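PDB 5LXZ: secreted protein from Streptomyces lividans TK24, which binds copper and is probably a copper-radical oxidase of the galactose oxidase-like AA5 family. Local coordinates for residues L467-D478 against F492-Y503. The protein carries 1 engineered substitution. Residues are numbered along the deposited sequence; the frame is centred on the assembly and turned at random.
Sequences LPDGRLMFFGSD and FEQRIEIYTPPY. With PO4 (phosphate ion), chain G.
Met473 and Ile498 form a non-hydrogen-bonded pair between antiparallel strands 472-476 and 496-500, flanked by the hydrogen-bonded pairs Leu472-Tyr499 and Phe474-Glu497. Here packing is tight: with its CG anti to the backbone N (chi1 -175°), Met473 lays CG 3.5 Å from Ile496 CG2 in the modelled conformer. On the other face Leu472 CD1 meets Pro501 CG at 3.8 Å. At the last residue of the Leu467-Gly470 turn, where positive phi suits glycine, Tyr503 OH donates to Gly470 O (2.7 Å) in the carbonyl plane, on a lone pair. The partly exposed end is polar: in the modelled conformer the long Arg471 side chain sends NE to Thr500 OG1 (2.9 Å, bent at 131°), NH1 to Asp469 OD2, and NH1 and NH2 to a phosphate, probably from the crystallisation liquor. Toward the other end the strands separate loosely, two waters linking Gly476 to the Arg495 carbonyl. Beyond them the flat ring of Phe492 takes Ser477 O over one face and brings CD2 within 3.4 Å of Asp478 CG; an alanine here would probably open a gap beside Gly476 and Asp478. Second-shell Asp478 OD2 hydrogen-bonds copper ligand His461. Joined by strands 462-466 and 14-18, the pair builds a four-stranded antiparallel blade, as in Kelch-type beta-propellers.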
ATOM      1  N   LEU A 467       6.160  13.669   9.545  1.00  7.42           N
ATOM      2  CA  LEU A 467       7.207  14.585   9.169  1.00  7.89           C
ATOM      3  C   LEU A 467       8.225  14.739  10.302  1.00  8.27           C
ATOM      4  O   LEU A 467       7.900  14.503  11.470  1.00  7.94           O
ATOM      5  CB  LEU A 467       6.597  15.945   8.822  1.00  8.86           C
ATOM      6  CG  LEU A 467       5.517  15.941   7.747  1.00  9.48           C
ATOM      7  CD1 LEU A 467       4.862  17.291   7.583  1.00 10.04           C
ATOM      8  CD2 LEU A 467       6.054  15.505   6.414  1.00  9.80           C
ATOM      9  N   PRO A 468       9.420  15.258   9.981  1.00  8.49           N
ATOM     10  CA  PRO A 468      10.460  15.430  11.001  1.00  8.97           C
ATOM     11  C   PRO A 468      10.106  16.377  12.130  1.00  9.63           C
ATOM     12  O   PRO A 468      10.642  16.241  13.218  1.00 10.94           O
ATOM     13  CB  PRO A 468      11.675  15.886  10.184  1.00  9.12           C
ATOM     14  CG  PRO A 468      11.466  15.261   8.841  1.00  9.14           C
ATOM     15  CD  PRO A 468       9.987  15.375   8.614  1.00  8.82           C
ATOM     16  N   ASP A 469       9.156  17.269  11.901  1.00  8.57           N
ATOM     17  CA  ASP A 469       8.742  18.180  12.975  1.00 10.49           C
ATOM     18  C   ASP A 469       7.699  17.594  13.882  1.00  9.92           C
ATOM     19  O   ASP A 469       7.251  18.266  14.839  1.00 10.64           O
ATOM     20  CB  ASP A 469       8.330  19.531  12.409  1.00 11.35           C
ATOM     21  CG  ASP A 469       6.996  19.507  11.707  1.00 12.89           C
ATOM     22  OD1 ASP A 469       6.478  18.443  11.392  1.00 12.54           O
ATOM     23  OD2 ASP A 469       6.423  20.603  11.419  1.00 14.58           O
ATOM     24  N   GLY A 470       7.280  16.347  13.639  1.00  9.15           N
ATOM     25  CA  GLY A 470       6.263  15.683  14.443  1.00  8.74           C
ATOM     26  C   GLY A 470       4.819  15.928  14.010  1.00  8.65           C
ATOM     27  O   GLY A 470       3.905  15.391  14.619  1.00  8.86           O
ATOM     28  N   ARG A 471       4.615  16.735  12.981  0.50  8.17           N
ATOM     29  CA  ARG A 471       3.308  16.859  12.351  0.50  8.15           C
ATOM     30  C   ARG A 471       3.223  15.838  11.250  0.50  8.40           C
ATOM     31  O   ARG A 471       4.207  15.184  10.920  0.50  8.54           O
ATOM     32  CB  ARG A 471       3.102  18.246  11.787  0.50  8.24           C
ATOM     33  CG  ARG A 471       3.127  19.323  12.871  0.50  8.28           C
ATOM     34  CD  ARG A 471       2.897  20.722  12.306  0.50  8.25           C
ATOM     35  NE  ARG A 471       2.844  21.700  13.385  0.50  8.59           N
ATOM     36  CZ  ARG A 471       3.912  22.232  13.986  0.50  9.06           C
ATOM     37  NH1 ARG A 471       5.148  21.909  13.626  0.50  9.25           N
ATOM     38  NH2 ARG A 471       3.742  23.068  14.997  0.50  9.55           N
ATOM     39  N   LEU A 472       2.026  15.693  10.711  1.00  8.67           N
ATOM     40  CA  LEU A 472       1.751  14.665   9.692  1.00  8.77           C
ATOM     41  C   LEU A 472       1.072  15.261   8.495  1.00  8.91           C
ATOM     42  O   LEU A 472       0.185  16.114   8.614  1.00  9.24           O
ATOM     43  CB  LEU A 472       0.908  13.568  10.274  1.00  8.74           C
ATOM     44  CG  LEU A 472       1.617  12.814  11.391  1.00  9.18           C
ATOM     45  CD1 LEU A 472       1.102  13.260  12.771  1.00  8.71           C
ATOM     46  CD2 LEU A 472       1.482  11.315  11.244  1.00  9.77           C
ATOM     47  N   MET A 473       1.459  14.782   7.315  1.00  7.81           N
ATOM     48  CA  MET A 473       0.849  15.217   6.071  1.00  8.09           C
ATOM     49  C   MET A 473      -0.078  14.124   5.578  1.00  7.88           C
ATOM     50  O   MET A 473       0.281  12.940   5.600  1.00  7.93           O
ATOM     51  CB  MET A 473       1.907  15.525   5.026  1.00  9.11           C
ATOM     52  CG  MET A 473       1.367  16.084   3.742  1.00 10.19           C
ATOM     53  SD  MET A 473       0.859  14.865   2.530  1.00 12.20           S
ATOM     54  CE  MET A 473       2.473  14.338   1.959  1.00 12.01           C
ATOM     55  N   PHE A 474      -1.253  14.535   5.117  1.00  7.05           N
ATOM     56  CA  PHE A 474      -2.258  13.660   4.552  1.00  7.25           C
ATOM     57  C   PHE A 474      -2.530  14.075   3.127  1.00  7.41           C
ATOM     58  O   PHE A 474      -2.585  15.257   2.791  1.00  8.10           O
ATOM     59  CB  PHE A 474      -3.541  13.748   5.377  1.00  7.29           C
ATOM     60  CG  PHE A 474      -3.483  12.958   6.652  1.00  7.41           C
ATOM     61  CD1 PHE A 474      -2.704  13.406   7.739  1.00  7.74           C
ATOM     62  CD2 PHE A 474      -4.206  11.773   6.808  1.00  8.00           C
ATOM     63  CE1 PHE A 474      -2.626  12.676   8.934  1.00  8.08           C
ATOM     64  CE2 PHE A 474      -4.141  11.077   8.003  1.00  8.24           C
ATOM     65  CZ  PHE A 474      -3.339  11.491   9.051  1.00  7.98           C
ATOM     66  N   PHE A 475      -2.677  13.086   2.231  1.00  7.36           N
ATOM     67  CA  PHE A 475      -2.850  13.366   0.814  1.00  7.15           C
ATOM     68  C   PHE A 475      -3.854  12.443   0.174  1.00  6.59           C
ATOM     69  O   PHE A 475      -4.199  11.392   0.711  1.00  6.07           O
ATOM     70  CB  PHE A 475      -1.509  13.212   0.069  1.00  7.26           C
ATOM     71  CG  PHE A 475      -0.981  11.812   0.088  1.00  7.55           C
ATOM     72  CD1 PHE A 475      -1.340  10.899  -0.914  1.00  7.91           C
ATOM     73  CD2 PHE A 475      -0.126  11.380   1.089  1.00  7.64           C
ATOM     74  CE1 PHE A 475      -0.867   9.592  -0.908  1.00  7.92           C
ATOM     75  CE2 PHE A 475       0.344  10.069   1.092  1.00  7.76           C
ATOM     76  CZ  PHE A 475      -0.036   9.186   0.092  1.00  7.82           C
ATOM     77  N   GLY A 476      -4.279  12.808  -1.026  1.00  6.89           N
ATOM     78  CA  GLY A 476      -5.040  11.957  -1.885  1.00  6.86           C
ATOM     79  C   GLY A 476      -6.518  11.954  -1.644  1.00  7.42           C
ATOM     80  O   GLY A 476      -7.032  12.837  -0.952  1.00  7.33           O
ATOM     81  N   SER A 477      -7.167  10.976  -2.280  1.00  7.44           N
ATOM     82  CA  SER A 477      -8.567  10.543  -2.175  1.00  7.68           C
ATOM     83  C   SER A 477      -9.261  10.607  -3.498  1.00  8.13           C
ATOM     84  O   SER A 477      -9.382  11.684  -4.112  1.00  8.62           O
ATOM     85  CB  SER A 477      -9.403  11.312  -1.159  1.00  7.27           C
ATOM     86  OG  SER A 477     -10.570  10.534  -0.934  1.00  7.06           O
ATOM     87  N   ASP A 478      -9.764   9.463  -3.931  1.00  8.25           N
ATOM     88  CA  ASP A 478     -10.249   9.275  -5.278  1.00  8.38           C
ATOM     89  C   ASP A 478     -11.626   8.678  -5.270  1.00  8.77           C
ATOM     90  O   ASP A 478     -11.839   7.523  -5.629  1.00  8.88           O
ATOM     91  CB  ASP A 478      -9.217   8.373  -5.981  1.00  8.67           C
ATOM     92  CG  ASP A 478      -9.262   8.411  -7.488  1.00 10.40           C
ATOM     93  OD1 ASP A 478     -10.145   9.080  -8.097  1.00 11.27           O
ATOM     94  OD2 ASP A 478      -8.346   7.813  -8.105  1.00 10.84           O
ATOM     95  N   PHE A 492     -10.630  13.766  -8.307  1.00 10.54           N
ATOM     96  CA  PHE A 492      -9.545  13.478  -7.384  1.00  9.97           C
ATOM     97  C   PHE A 492      -9.297  14.663  -6.444  1.00 10.01           C
ATOM     98  O   PHE A 492      -9.281  15.807  -6.864  1.00 10.42           O
ATOM     99  CB  PHE A 492      -8.288  13.125  -8.188  1.00  9.41           C
ATOM    100  CG  PHE A 492      -7.261  12.396  -7.388  1.00  9.40           C
ATOM    101  CD1 PHE A 492      -6.442  13.076  -6.467  1.00  9.60           C
ATOM    102  CD2 PHE A 492      -7.120  11.027  -7.529  1.00  9.69           C
ATOM    103  CE1 PHE A 492      -5.536  12.395  -5.689  1.00  9.19           C
ATOM    104  CE2 PHE A 492      -6.176  10.350  -6.761  1.00  9.45           C
ATOM    105  CZ  PHE A 492      -5.403  11.032  -5.839  1.00  9.34           C
ATOM    106  N   GLU A 493      -9.042  14.351  -5.172  1.00  9.01           N
ATOM    107  CA  GLU A 493      -8.795  15.312  -4.134  1.00  9.50           C
ATOM    108  C   GLU A 493      -7.349  15.759  -4.215  1.00  9.55           C
ATOM    109  O   GLU A 493      -6.433  14.991  -3.948  1.00  9.22           O
ATOM    110  CB  GLU A 493      -9.119  14.694  -2.777  1.00  9.52           C
ATOM    111  CG  GLU A 493      -8.794  15.600  -1.612  1.00 10.18           C
ATOM    112  CD  GLU A 493      -9.649  16.856  -1.688  1.00 10.71           C
ATOM    113  OE1 GLU A 493     -10.876  16.776  -1.386  1.00 11.95           O
ATOM    114  OE2 GLU A 493      -9.072  17.885  -2.087  1.00 12.33           O
ATOM    115  N   GLN A 494      -7.133  17.026  -4.559  1.00 10.45           N
ATOM    116  CA  GLN A 494      -5.798  17.585  -4.711  1.00 10.67           C
ATOM    117  C   GLN A 494      -5.337  18.378  -3.514  1.00 10.51           C
ATOM    118  O   GLN A 494      -4.190  18.789  -3.444  1.00 12.21           O
ATOM    119  CB  GLN A 494      -5.708  18.421  -6.016  1.00 11.64           C
ATOM    120  CG  GLN A 494      -6.011  17.606  -7.261  1.00 12.18           C
ATOM    121  CD  GLN A 494      -5.658  18.341  -8.531  1.00 13.18           C
ATOM    122  OE1 GLN A 494      -5.917  19.556  -8.626  1.00 15.48           O
ATOM    123  NE2 GLN A 494      -5.098  17.633  -9.524  1.00 14.04           N
ATOM    124  N   ARG A 495      -6.196  18.529  -2.514  1.00 10.63           N
ATOM    125  CA  ARG A 495      -5.778  19.226  -1.328  1.00 11.07           C
ATOM    126  C   ARG A 495      -4.914  18.310  -0.445  1.00 11.23           C
ATOM    127  O   ARG A 495      -5.087  17.081  -0.433  1.00 10.40           O
ATOM    128  CB  ARG A 495      -6.974  19.719  -0.549  1.00 12.41           C
ATOM    129  CG  ARG A 495      -7.742  20.813  -1.276  1.00 13.25           C
ATOM    130  CD  ARG A 495      -8.994  21.197  -0.523  1.00 13.87           C
ATOM    131  NE  ARG A 495      -9.945  20.114  -0.528  1.00 14.90           N
ATOM    132  CZ  ARG A 495     -11.075  20.100   0.156  1.00 15.45           C
ATOM    133  NH1 ARG A 495     -11.378  21.124   0.955  1.00 17.23           N
ATOM    134  NH2 ARG A 495     -11.870  19.046   0.095  1.00 15.76           N
ATOM    135  N   ILE A 496      -4.022  18.937   0.316  1.00 10.60           N
ATOM    136  CA  ILE A 496      -3.138  18.306   1.265  0.50 10.57           C
ATOM    137  C   ILE A 496      -3.543  18.845   2.652  1.00 11.12           C
ATOM    138  O   ILE A 496      -3.918  20.018   2.723  1.00 11.95           O
ATOM    139  CB  ILE A 496      -1.712  18.744   0.850  0.50 10.27           C
ATOM    140  CG1 ILE A 496      -1.396  18.248  -0.567  0.50 10.14           C
ATOM    141  CG2 ILE A 496      -0.653  18.229   1.801  0.50 10.38           C
ATOM    142  CD1 ILE A 496      -1.434  16.721  -0.672  0.50 10.45           C
ATOM    143  N   GLU A 497      -3.443  18.050   3.707  1.00 10.21           N
ATOM    144  CA  GLU A 497      -3.657  18.543   5.056  1.00 10.50           C
ATOM    145  C   GLU A 497      -2.422  18.270   5.885  1.00 10.61           C
ATOM    146  O   GLU A 497      -1.711  17.273   5.672  1.00 10.87           O
ATOM    147  CB  GLU A 497      -4.835  17.865   5.729  1.00 11.66           C
ATOM    148  CG  GLU A 497      -6.195  18.426   5.404  1.00 12.89           C
ATOM    149  CD  GLU A 497      -7.312  17.777   6.249  1.00 15.06           C
ATOM    150  OE1 GLU A 497      -7.807  16.721   5.885  1.00 19.29           O
ATOM    151  OE2 GLU A 497      -7.713  18.328   7.277  1.00 17.29           O
ATOM    152  N   ILE A 498      -2.193  19.128   6.863  1.00 10.31           N
ATOM    153  CA  ILE A 498      -1.244  18.863   7.932  1.00 10.30           C
ATOM    154  C   ILE A 498      -1.980  18.722   9.230  1.00  9.83           C
ATOM    155  O   ILE A 498      -2.805  19.592   9.558  1.00 10.32           O
ATOM    156  CB  ILE A 498      -0.272  20.022   8.063  1.00 11.00           C
ATOM    157  CG1 ILE A 498       0.404  20.243   6.744  1.00 12.14           C
ATOM    158  CG2 ILE A 498       0.745  19.797   9.174  1.00 11.37           C
ATOM    159  CD1 ILE A 498       1.202  19.125   6.255  1.00 12.92           C
ATOM    160  N   TYR A 499      -1.714  17.654   9.951  1.00  8.39           N
ATOM    161  CA  TYR A 499      -2.238  17.466  11.273  1.00  8.50           C
ATOM    162  C   TYR A 499      -1.153  17.754  12.288  1.00  8.95           C
ATOM    163  O   TYR A 499      -0.048  17.198  12.251  1.00  8.70           O
ATOM    164  CB  TYR A 499      -2.801  16.043  11.471  1.00  8.08           C
ATOM    165  CG  TYR A 499      -3.323  15.815  12.870  1.00  8.20           C
ATOM    166  CD1 TYR A 499      -4.426  16.518  13.330  1.00  8.33           C
ATOM    167  CD2 TYR A 499      -2.678  14.964  13.745  1.00  8.39           C
ATOM    168  CE1 TYR A 499      -4.890  16.334  14.609  1.00  8.40           C
ATOM    169  CE2 TYR A 499      -3.149  14.734  15.023  1.00  8.20           C
ATOM    170  CZ  TYR A 499      -4.229  15.482  15.485  1.00  8.56           C
ATOM    171  OH  TYR A 499      -4.656  15.238  16.765  1.00  8.55           O
ATOM    172  N   THR A 500      -1.479  18.593  13.274  1.00  9.04           N
ATOM    173  CA  THR A 500      -0.591  18.897  14.378  1.00  9.76           C
ATOM    174  C   THR A 500      -1.160  18.191  15.612  1.00  9.74           C
ATOM    175  O   THR A 500      -2.258  18.542  16.082  1.00  9.76           O
ATOM    176  CB  THR A 500      -0.558  20.419  14.639  1.00 10.31           C
ATOM    177  OG1 THR A 500      -0.024  21.083  13.506  1.00 10.73           O
ATOM    178  CG2 THR A 500       0.309  20.740  15.817  1.00 11.49           C
ATOM    179  N   PRO A 501      -0.467  17.195  16.145  1.00  9.47           N
ATOM    180  CA  PRO A 501      -1.059  16.404  17.229  1.00  9.58           C
ATOM    181  C   PRO A 501      -1.098  17.207  18.560  1.00  9.53           C
ATOM    182  O   PRO A 501      -0.416  18.210  18.677  1.00  9.19           O
ATOM    183  CB  PRO A 501      -0.117  15.174  17.354  1.00  9.62           C
ATOM    184  CG  PRO A 501       0.514  15.107  15.985  1.00  9.77           C
ATOM    185  CD  PRO A 501       0.704  16.512  15.549  1.00  9.66           C
ATOM    186  N   PRO A 502      -1.824  16.705  19.538  1.00 10.57           N
ATOM    187  CA  PRO A 502      -1.927  17.408  20.833  1.00 11.26           C
ATOM    188  C   PRO A 502      -0.573  17.705  21.453  1.00 12.32           C
ATOM    189  O   PRO A 502      -0.395  18.732  22.129  1.00 13.70           O
ATOM    190  CB  PRO A 502      -2.667  16.396  21.685  1.00 11.03           C
ATOM    191  CG  PRO A 502      -3.505  15.607  20.731  1.00 11.35           C
ATOM    192  CD  PRO A 502      -2.688  15.520  19.484  1.00 10.83           C
ATOM    193  N   TYR A 503       0.421  16.834  21.218  1.00 11.30           N
ATOM    194  CA  TYR A 503       1.735  17.010  21.842  1.00 11.84           C
ATOM    195  C   TYR A 503       2.496  18.259  21.432  1.00 12.09           C
ATOM    196  O   TYR A 503       3.506  18.594  22.084  1.00 13.59           O
ATOM    197  CB  TYR A 503       2.588  15.728  21.735  1.00 11.70           C
ATOM    198  CG  TYR A 503       2.913  15.161  20.342  1.00 11.49           C
ATOM    199  CD1 TYR A 503       3.293  15.978  19.303  1.00 11.55           C
ATOM    200  CD2 TYR A 503       2.897  13.805  20.124  1.00 12.16           C
ATOM    201  CE1 TYR A 503       3.605  15.477  18.054  1.00 11.73           C
ATOM    202  CE2 TYR A 503       3.224  13.277  18.871  1.00 11.82           C
ATOM    203  CZ  TYR A 503       3.574  14.121  17.853  1.00 11.22           C
ATOM    204  OH  TYR A 503       3.890  13.588  16.608  1.00 10.02           O
TER
HETATM  205  P   PO4 G 706       7.220  23.832  16.074  1.00 32.58           P
HETATM  206  O1  PO4 G 706       8.022  25.054  15.676  1.00 35.62           O
HETATM  207  O2  PO4 G 706       7.366  22.830  14.914  1.00 32.37           O
HETATM  208  O3  PO4 G 706       7.723  23.261  17.382  1.00 31.64           O
HETATM  209  O4  PO4 G 706       5.781  24.196  16.331  1.00 33.36           O
HETATM  210  O   HOH W   1      -6.234  14.750   1.085  0.50  6.73           O
HETATM  211  O   HOH W   2      -4.172  15.380  -2.463  1.00 11.39           O